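Local coordinates for protein parvulin 42 (Trypanosoma brucei brucei, PDB 6GMP) that probably catalyses cis-trans isomerisation of peptidyl-prolyl bonds through its parvulin-type PPIase domain, the part of the longer protein present here, at residues H7-V18 with E110-V121. Residues are numbered along the deposited sequence; the frame is centred on the assembly and turned at random.
Sequences HFYHVLVKHKDV and ETELGVHLIYRV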
ATOM      1  N   HIS A   7      -8.413  -2.349 -11.302  1.00 29.18           N
ATOM      2  CA  HIS A   7      -7.450  -3.284 -10.746  1.00 27.56           C
ATOM      3  C   HIS A   7      -6.370  -2.528  -9.983  1.00 25.09           C
ATOM      4  O   HIS A   7      -5.656  -1.699 -10.564  1.00 26.67           O
ATOM      5  CB  HIS A   7      -6.828  -4.081 -11.889  1.00 28.15           C
ATOM      6  CG  HIS A   7      -5.958  -5.211 -11.442  1.00 29.43           C
ATOM      7  ND1 HIS A   7      -5.265  -6.007 -12.330  1.00 33.64           N
ATOM      8  CD2 HIS A   7      -5.679  -5.688 -10.208  1.00 28.45           C
ATOM      9  CE1 HIS A   7      -4.584  -6.919 -11.658  1.00 32.94           C
ATOM     10  NE2 HIS A   7      -4.826  -6.753 -10.369  1.00 28.04           N
ATOM     11  N   PHE A   8      -6.256  -2.813  -8.686  1.00 23.88           N
ATOM     12  CA  PHE A   8      -5.269  -2.168  -7.835  1.00 23.25           C
ATOM     13  C   PHE A   8      -4.310  -3.156  -7.199  1.00 23.02           C
ATOM     14  O   PHE A   8      -4.649  -4.326  -6.996  1.00 22.68           O
ATOM     15  CB  PHE A   8      -5.955  -1.373  -6.722  1.00 24.69           C
ATOM     16  CG  PHE A   8      -6.864  -0.294  -7.220  1.00 25.30           C
ATOM     17  CD1 PHE A   8      -6.362   0.915  -7.676  1.00 23.09           C
ATOM     18  CD2 PHE A   8      -8.232  -0.490  -7.208  1.00 29.13           C
ATOM     19  CE1 PHE A   8      -7.219   1.911  -8.115  1.00 24.50           C
ATOM     20  CE2 PHE A   8      -9.096   0.495  -7.650  1.00 32.04           C
ATOM     21  CZ  PHE A   8      -8.589   1.699  -8.108  1.00 27.29           C
ATOM     22  N   TYR A   9      -3.114  -2.652  -6.898  1.00 21.29           N
ATOM     23  CA  TYR A   9      -2.188  -3.275  -5.960  1.00 20.19           C
ATOM     24  C   TYR A   9      -1.960  -2.274  -4.834  1.00 20.35           C
ATOM     25  O   TYR A   9      -2.219  -1.084  -4.999  1.00 20.58           O
ATOM     26  CB  TYR A   9      -0.827  -3.546  -6.606  1.00 21.37           C
ATOM     27  CG  TYR A   9      -0.725  -4.774  -7.471  1.00 21.54           C
ATOM     28  CD1 TYR A   9      -1.547  -4.953  -8.573  1.00 22.53           C
ATOM     29  CD2 TYR A   9       0.223  -5.758  -7.190  1.00 22.18           C
ATOM     30  CE1 TYR A   9      -1.435  -6.077  -9.366  1.00 25.36           C
ATOM     31  CE2 TYR A   9       0.337  -6.884  -7.975  1.00 22.42           C
ATOM     32  CZ  TYR A   9      -0.493  -7.041  -9.060  1.00 24.56           C
ATOM     33  OH  TYR A   9      -0.370  -8.167  -9.838  1.00 28.24           O
ATOM     34  N   HIS A  10      -1.459  -2.735  -3.693  1.00 20.63           N
ATOM     35  CA  HIS A  10      -1.023  -1.776  -2.677  1.00 18.48           C
ATOM     36  C   HIS A  10       0.183  -2.254  -1.882  1.00 18.68           C
ATOM     37  O   HIS A  10       0.517  -3.441  -1.871  1.00 20.44           O
ATOM     38  CB  HIS A  10      -2.178  -1.317  -1.758  1.00 18.99           C
ATOM     39  CG  HIS A  10      -2.533  -2.268  -0.655  1.00 18.08           C
ATOM     40  ND1 HIS A  10      -3.199  -1.857   0.477  1.00 21.20           N
ATOM     41  CD2 HIS A  10      -2.337  -3.600  -0.510  1.00 21.25           C
ATOM     42  CE1 HIS A  10      -3.393  -2.887   1.278  1.00 20.62           C
ATOM     43  NE2 HIS A  10      -2.882  -3.959   0.704  1.00 20.28           N
ATOM     44  N   VAL A  11       0.858  -1.278  -1.284  1.00 18.69           N
ATOM     45  CA  VAL A  11       1.821  -1.492  -0.220  1.00 17.69           C
ATOM     46  C   VAL A  11       1.154  -1.008   1.055  1.00 18.78           C
ATOM     47  O   VAL A  11       0.567   0.082   1.072  1.00 19.20           O
ATOM     48  CB  VAL A  11       3.079  -0.623  -0.419  1.00 17.75           C
ATOM     49  CG1 VAL A  11       4.003  -0.701   0.798  1.00 23.03           C
ATOM     50  CG2 VAL A  11       3.833  -1.038  -1.653  1.00 19.36           C
ATOM     51  N   LEU A  12       1.265  -1.796   2.122  1.00 18.43           N
ATOM     52  CA  LEU A  12       0.726  -1.414   3.429  1.00 16.82           C
ATOM     53  C   LEU A  12       1.844  -1.339   4.460  1.00 15.80           C
ATOM     54  O   LEU A  12       2.577  -2.299   4.658  1.00 18.67           O
ATOM     55  CB  LEU A  12      -0.331  -2.415   3.904  1.00 18.38           C
ATOM     56  CG  LEU A  12      -1.019  -2.066   5.221  1.00 19.04           C
ATOM     57  CD1 LEU A  12      -1.880  -0.823   5.110  1.00 20.06           C
ATOM     58  CD2 LEU A  12      -1.874  -3.229   5.701  1.00 22.24           C
ATOM     59  N   VAL A  13       1.949  -0.182   5.103  1.00 16.68           N
ATOM     60  CA  VAL A  13       2.874   0.033   6.201  1.00 18.71           C
ATOM     61  C   VAL A  13       2.025   0.188   7.455  1.00 18.22           C
ATOM     62  O   VAL A  13       1.248   1.129   7.578  1.00 18.97           O
ATOM     63  CB  VAL A  13       3.741   1.288   5.954  1.00 18.74           C
ATOM     64  CG1 VAL A  13       4.675   1.541   7.121  1.00 21.27           C
ATOM     65  CG2 VAL A  13       4.541   1.124   4.666  1.00 21.86           C
ATOM     66  N   LYS A  14       2.167  -0.742   8.385  1.00 20.33           N
ATOM     67  CA  LYS A  14       1.355  -0.752   9.590  1.00 20.19           C
ATOM     68  C   LYS A  14       1.984   0.121  10.654  1.00 20.75           C
ATOM     69  O   LYS A  14       3.117   0.594  10.523  1.00 19.39           O
ATOM     70  CB  LYS A  14       1.183  -2.190  10.086  1.00 23.48           C
ATOM     71  CG  LYS A  14       0.351  -3.033   9.155  1.00 23.48           C
ATOM     72  CD  LYS A  14       0.076  -4.410   9.729  1.00 24.83           C
ATOM     73  CE  LYS A  14      -0.765  -5.226   8.777  1.00 30.79           C
ATOM     74  NZ  LYS A  14      -1.406  -6.380   9.469  1.00 38.29           N
ATOM     75  N   HIS A  15       1.260   0.328  11.742  1.00 19.55           N
ATOM     76  CA  HIS A  15       1.816   0.966  12.919  1.00 19.48           C
ATOM     77  C   HIS A  15       1.161   0.343  14.152  1.00 20.29           C
ATOM     78  O   HIS A  15       0.199  -0.439  14.016  1.00 19.48           O
ATOM     79  CB  HIS A  15       1.638   2.484  12.887  1.00 19.11           C
ATOM     80  CG  HIS A  15       0.224   2.930  12.701  1.00 19.80           C
ATOM     81  ND1 HIS A  15      -0.709   2.875  13.711  1.00 20.41           N
ATOM     82  CD2 HIS A  15      -0.407   3.454  11.626  1.00 20.92           C
ATOM     83  CE1 HIS A  15      -1.858   3.357  13.268  1.00 21.43           C
ATOM     84  NE2 HIS A  15      -1.703   3.705  12.004  1.00 21.79           N
ATOM     85  N   LYS A  16       1.666   0.695  15.332  1.00 19.52           N
ATOM     86  CA  LYS A  16       1.264   0.038  16.570  1.00 19.06           C
ATOM     87  C   LYS A  16      -0.215   0.184  16.902  1.00 24.11           C
ATOM     88  O   LYS A  16      -0.758  -0.609  17.667  1.00 26.41           O
ATOM     89  CB  LYS A  16       2.082   0.592  17.737  1.00 24.24           C
ATOM     90  CG  LYS A  16       1.735   2.027  18.106  1.00 23.64           C
ATOM     91  CD  LYS A  16       2.661   2.604  19.171  1.00 28.07           C
ATOM     92  CE  LYS A  16       2.123   3.917  19.762  1.00 35.92           C
ATOM     93  NZ  LYS A  16       0.803   3.778  20.471  1.00 33.19           N
ATOM     94  N   ASP A  17      -0.861   1.201  16.351  1.00 21.34           N
ATOM     95  CA  ASP A  17      -2.247   1.498  16.699  1.00 22.60           C
ATOM     96  C   ASP A  17      -3.288   0.865  15.772  1.00 23.72           C
ATOM     97  O   ASP A  17      -4.484   1.064  15.985  1.00 26.54           O
ATOM     98  CB  ASP A  17      -2.473   3.010  16.778  1.00 24.96           C
ATOM     99  CG  ASP A  17      -1.770   3.646  17.964  1.00 27.84           C
ATOM    100  OD1 ASP A  17      -1.458   2.929  18.935  1.00 32.81           O
ATOM    101  OD2 ASP A  17      -1.551   4.874  17.924  1.00 38.19           O
ATOM    102  N   VAL A  18      -2.867   0.088  14.776  1.00 21.53           N
ATOM    103  CA  VAL A  18      -3.845  -0.607  13.932  1.00 24.98           C
ATOM    104  C   VAL A  18      -4.414  -1.804  14.710  1.00 27.76           C
ATOM    105  O   VAL A  18      -3.854  -2.223  15.721  1.00 31.20           O
ATOM    106  CB  VAL A  18      -3.269  -1.043  12.560  1.00 22.22           C
ATOM    107  CG1 VAL A  18      -2.620   0.133  11.831  1.00 22.84           C
ATOM    108  CG2 VAL A  18      -2.294  -2.200  12.712  1.00 24.42           C
ATOM    109  N   GLU A 110      -4.090   6.893   4.486  1.00 30.35           N
ATOM    110  CA  GLU A 110      -4.237   6.179   5.729  1.00 30.84           C
ATOM    111  C   GLU A 110      -5.639   5.612   5.890  1.00 31.81           C
ATOM    112  O   GLU A 110      -6.638   6.247   5.525  1.00 36.04           O
ATOM    113  CB  GLU A 110      -3.926   7.128   6.873  1.00 37.12           C
ATOM    114  CG  GLU A 110      -3.880   6.463   8.205  1.00 43.47           C
ATOM    115  CD  GLU A 110      -3.610   7.452   9.303  1.00 39.75           C
ATOM    116  OE1 GLU A 110      -3.584   8.668   9.005  1.00 41.96           O
ATOM    117  OE2 GLU A 110      -3.436   7.011  10.453  1.00 41.17           O
ATOM    118  N   THR A 111      -5.703   4.407   6.440  1.00 31.77           N
ATOM    119  CA  THR A 111      -6.958   3.822   6.878  1.00 28.16           C
ATOM    120  C   THR A 111      -6.721   3.122   8.212  1.00 32.09           C
ATOM    121  O   THR A 111      -5.631   3.214   8.775  1.00 30.28           O
ATOM    122  CB  THR A 111      -7.481   2.791   5.886  1.00 27.77           C
ATOM    123  OG1 THR A 111      -6.652   1.626   5.933  1.00 27.24           O
ATOM    124  CG2 THR A 111      -7.497   3.358   4.473  1.00 28.94           C
ATOM    125  N   GLU A 112      -7.728   2.407   8.700  1.00 32.29           N
ATOM    126  CA  GLU A 112      -7.601   1.657   9.941  1.00 37.21           C
ATOM    127  C   GLU A 112      -6.517   0.588   9.846  1.00 32.50           C
ATOM    128  O   GLU A 112      -6.000   0.135  10.873  1.00 35.92           O
ATOM    129  CB  GLU A 112      -8.932   0.991  10.289  1.00 40.43           C
ATOM    130  CG  GLU A 112      -9.997   1.955  10.777  1.00 46.26           C
ATOM    131  CD  GLU A 112      -9.716   2.465  12.177  1.00 62.41           C
ATOM    132  OE1 GLU A 112     -10.147   1.799  13.143  1.00 71.48           O
ATOM    133  OE2 GLU A 112      -9.067   3.525  12.314  1.00 63.37           O
ATOM    134  N   LEU A 113      -6.206   0.175   8.621  1.00 30.99           N
ATOM    135  CA  LEU A 113      -5.245  -0.899   8.380  1.00 27.17           C
ATOM    136  C   LEU A 113      -3.800  -0.445   8.491  1.00 26.73           C
ATOM    137  O   LEU A 113      -2.911  -1.266   8.714  1.00 27.96           O
ATOM    138  CB  LEU A 113      -5.458  -1.499   6.993  1.00 28.36           C
ATOM    139  CG  LEU A 113      -6.823  -2.136   6.742  1.00 28.91           C
ATOM    140  CD1 LEU A 113      -6.903  -2.565   5.293  1.00 33.17           C
ATOM    141  CD2 LEU A 113      -7.053  -3.303   7.673  1.00 36.84           C
ATOM    142  N   GLY A 114      -3.571   0.851   8.302  1.00 25.60           N
ATOM    143  CA  GLY A 114      -2.226   1.398   8.230  1.00 23.62           C
ATOM    144  C   GLY A 114      -2.119   2.447   7.142  1.00 21.79           C
ATOM    145  O   GLY A 114      -3.115   3.071   6.761  1.00 24.78           O
ATOM    146  N   VAL A 115      -0.906   2.639   6.647  1.00 21.64           N
ATOM    147  CA  VAL A 115      -0.646   3.630   5.625  1.00 20.67           C
ATOM    148  C   VAL A 115      -0.392   2.918   4.300  1.00 19.29           C
ATOM    149  O   VAL A 115       0.493   2.061   4.209  1.00 19.00           O
ATOM    150  CB  VAL A 115       0.558   4.513   6.016  1.00 22.20           C
ATOM    151  CG1 VAL A 115       0.785   5.601   4.978  1.00 24.72           C
ATOM    152  CG2 VAL A 115       0.332   5.123   7.400  1.00 23.82           C
ATOM    153  N   HIS A 116      -1.184   3.263   3.290  1.00 19.55           N
ATOM    154  CA  HIS A 116      -1.125   2.609   1.983  1.00 18.41           C
ATOM    155  C   HIS A 116      -0.438   3.446   0.916  1.00 19.31           C
ATOM    156  O   HIS A 116      -0.558   4.668   0.909  1.00 21.08           O
ATOM    157  CB  HIS A 116      -2.534   2.344   1.443  1.00 18.51           C
ATOM    158  CG  HIS A 116      -3.461   1.659   2.393  1.00 20.17           C
ATOM    159  ND1 HIS A 116      -3.945   0.392   2.166  1.00 21.88           N
ATOM    160  CD2 HIS A 116      -4.066   2.093   3.523  1.00 21.86           C
ATOM    161  CE1 HIS A 116      -4.776   0.057   3.136  1.00 23.06           C
ATOM    162  NE2 HIS A 116      -4.876   1.076   3.970  1.00 22.98           N
ATOM    163  N   LEU A 117       0.230   2.765  -0.011  1.00 19.35           N
ATOM    164  CA  LEU A 117       0.505   3.328  -1.328  1.00 20.57           C
ATOM    165  C   LEU A 117      -0.329   2.489  -2.264  1.00 19.93           C
ATOM    166  O   LEU A 117      -0.223   1.270  -2.240  1.00 19.25           O
ATOM    167  CB  LEU A 117       1.980   3.183  -1.704  1.00 20.54           C
ATOM    168  CG  LEU A 117       2.996   3.877  -0.790  1.00 21.42           C
ATOM    169  CD1 LEU A 117       4.419   3.624  -1.295  1.00 23.41           C
ATOM    170  CD2 LEU A 117       2.762   5.352  -0.655  1.00 22.43           C
ATOM    171  N   ILE A 118      -1.162   3.138  -3.073  1.00 21.46           N
ATOM    172  CA  ILE A 118      -2.068   2.440  -3.977  1.00 20.27           C
ATOM    173  C   ILE A 118      -1.609   2.619  -5.413  1.00 20.46           C
ATOM    174  O   ILE A 118      -1.272   3.720  -5.823  1.00 21.58           O
ATOM    175  CB  ILE A 118      -3.525   2.945  -3.823  1.00 21.63           C
ATOM    176  CG1 ILE A 118      -3.963   2.805  -2.369  1.00 22.01           C
ATOM    177  CG2 ILE A 118      -4.455   2.152  -4.720  1.00 21.84           C
ATOM    178  CD1 ILE A 118      -5.254   3.472  -2.049  1.00 24.36           C
ATOM    179  N   TYR A 119      -1.607   1.520  -6.162  1.00 20.28           N
ATOM    180  CA  TYR A 119      -1.185   1.506  -7.551  1.00 21.82           C
ATOM    181  C   TYR A 119      -2.333   1.036  -8.436  1.00 21.57           C
ATOM    182  O   TYR A 119      -2.947   0.002  -8.176  1.00 21.95           O
ATOM    183  CB  TYR A 119       0.013   0.568  -7.710  1.00 18.64           C
ATOM    184  CG  TYR A 119       0.476   0.347  -9.128  1.00 20.75           C
ATOM    185  CD1 TYR A 119       1.027   1.377  -9.879  1.00 21.93           C
ATOM    186  CD2 TYR A 119       0.410  -0.915  -9.707  1.00 22.41           C
ATOM    187  CE1 TYR A 119       1.470   1.165 -11.163  1.00 23.55           C
ATOM    188  CE2 TYR A 119       0.853  -1.138 -10.990  1.00 23.70           C
ATOM    189  CZ  TYR A 119       1.389  -0.094 -11.720  1.00 23.82           C
ATOM    190  OH  TYR A 119       1.831  -0.318 -12.999  1.00 28.09           O
ATOM    191  N   ARG A 120      -2.618   1.793  -9.484  1.00 23.24           N
ATOM    192  CA  ARG A 120      -3.601   1.366 -10.471  1.00 23.19           C
ATOM    193  C   ARG A 120      -2.898   0.658 -11.627  1.00 24.72           C
ATOM    194  O   ARG A 120      -2.083   1.261 -12.347  1.00 27.48           O
ATOM    195  CB  ARG A 120      -4.403   2.552 -10.998  1.00 26.21           C
ATOM    196  CG  ARG A 120      -5.463   2.126 -11.985  1.00 27.65           C
ATOM    197  CD  ARG A 120      -6.294   3.286 -12.450  1.00 29.75           C
ATOM    198  NE  ARG A 120      -7.143   2.892 -13.564  1.00 32.88           N
ATOM    199  CZ  ARG A 120      -7.910   3.726 -14.253  1.00 35.66           C
ATOM    200  NH1 ARG A 120      -7.951   5.018 -13.945  1.00 38.11           N
ATOM    201  NH2 ARG A 120      -8.640   3.256 -15.247  1.00 40.70           N
ATOM    202  N   VAL A 121      -3.216  -0.619 -11.812  1.00 27.88           N
ATOM    203  CA  VAL A 121      -2.583  -1.433 -12.839  1.00 27.31           C
ATOM    204  C   VAL A 121      -2.928  -0.880 -14.211  1.00 36.24           C
ATOM    205  O   VAL A 121      -2.055  -0.685 -15.055  1.00 41.91           O
ATOM    206  CB  VAL A 121      -3.029  -2.903 -12.743  1.00 31.34           C
ATOM    207  CG1 VAL A 121      -2.356  -3.743 -13.812  1.00 32.76           C
ATOM    208  CG2 VAL A 121      -2.697  -3.455 -11.371  1.00 32.12           C
TER
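H10 and H116 meet rim to rim: their ND1 atoms lie 2.9 Å apart, each at the edge of the other ring and near its plane, and share a hydrogen bond whose donor may be either histidine. Neither ring lies over the face of the other, and the planes differ by 33°: an edge-to-edge polar contact, not a stack. A chi1 of 80° sets H10 CG between backbone N and carbonyl carbon, which places ND1 at the edge of the H116 ring. At its other nitrogen H116 is gripped too, NE2 lying 2.7 Å from T111 OG1, again with the proton undetermined; both ring nitrogens thus have partners, which fixes the ring's rotation. T111 OG1 also accepts from L113 N, an ST turn within the bend between strands 109-111 and 114-120.

The pair matches the dual-histidine motif of parvulin active sites, consistent with this PPIC-type PPIase domain; F93 of helix 91-97 packs on H10. It sits on the two antiparallel central strands of the four-stranded sheet, 6-13 and 114-120, whose axes run at 158°. Six backbone hydrogen bonds join Y9 with Y119, V11 with L117 and V13 with V115, two per pair.

Two methyl groups make CH-pi contacts over ring centres: L12 CD1 stands 3.6 Å from the H116 centroid, and V121 CG2 3.7 Å from that of H7, whose NE2 is hydrogen-bonded to D80 OD1. The same V121 CG2 reaches Y9 CD1 at 3.4 Å. On the face carrying H10 and H116, F8 CD1 packs on I118 CG2 at 3.7 Å; on the reverse, V13 and V115 lie against helix 37-49.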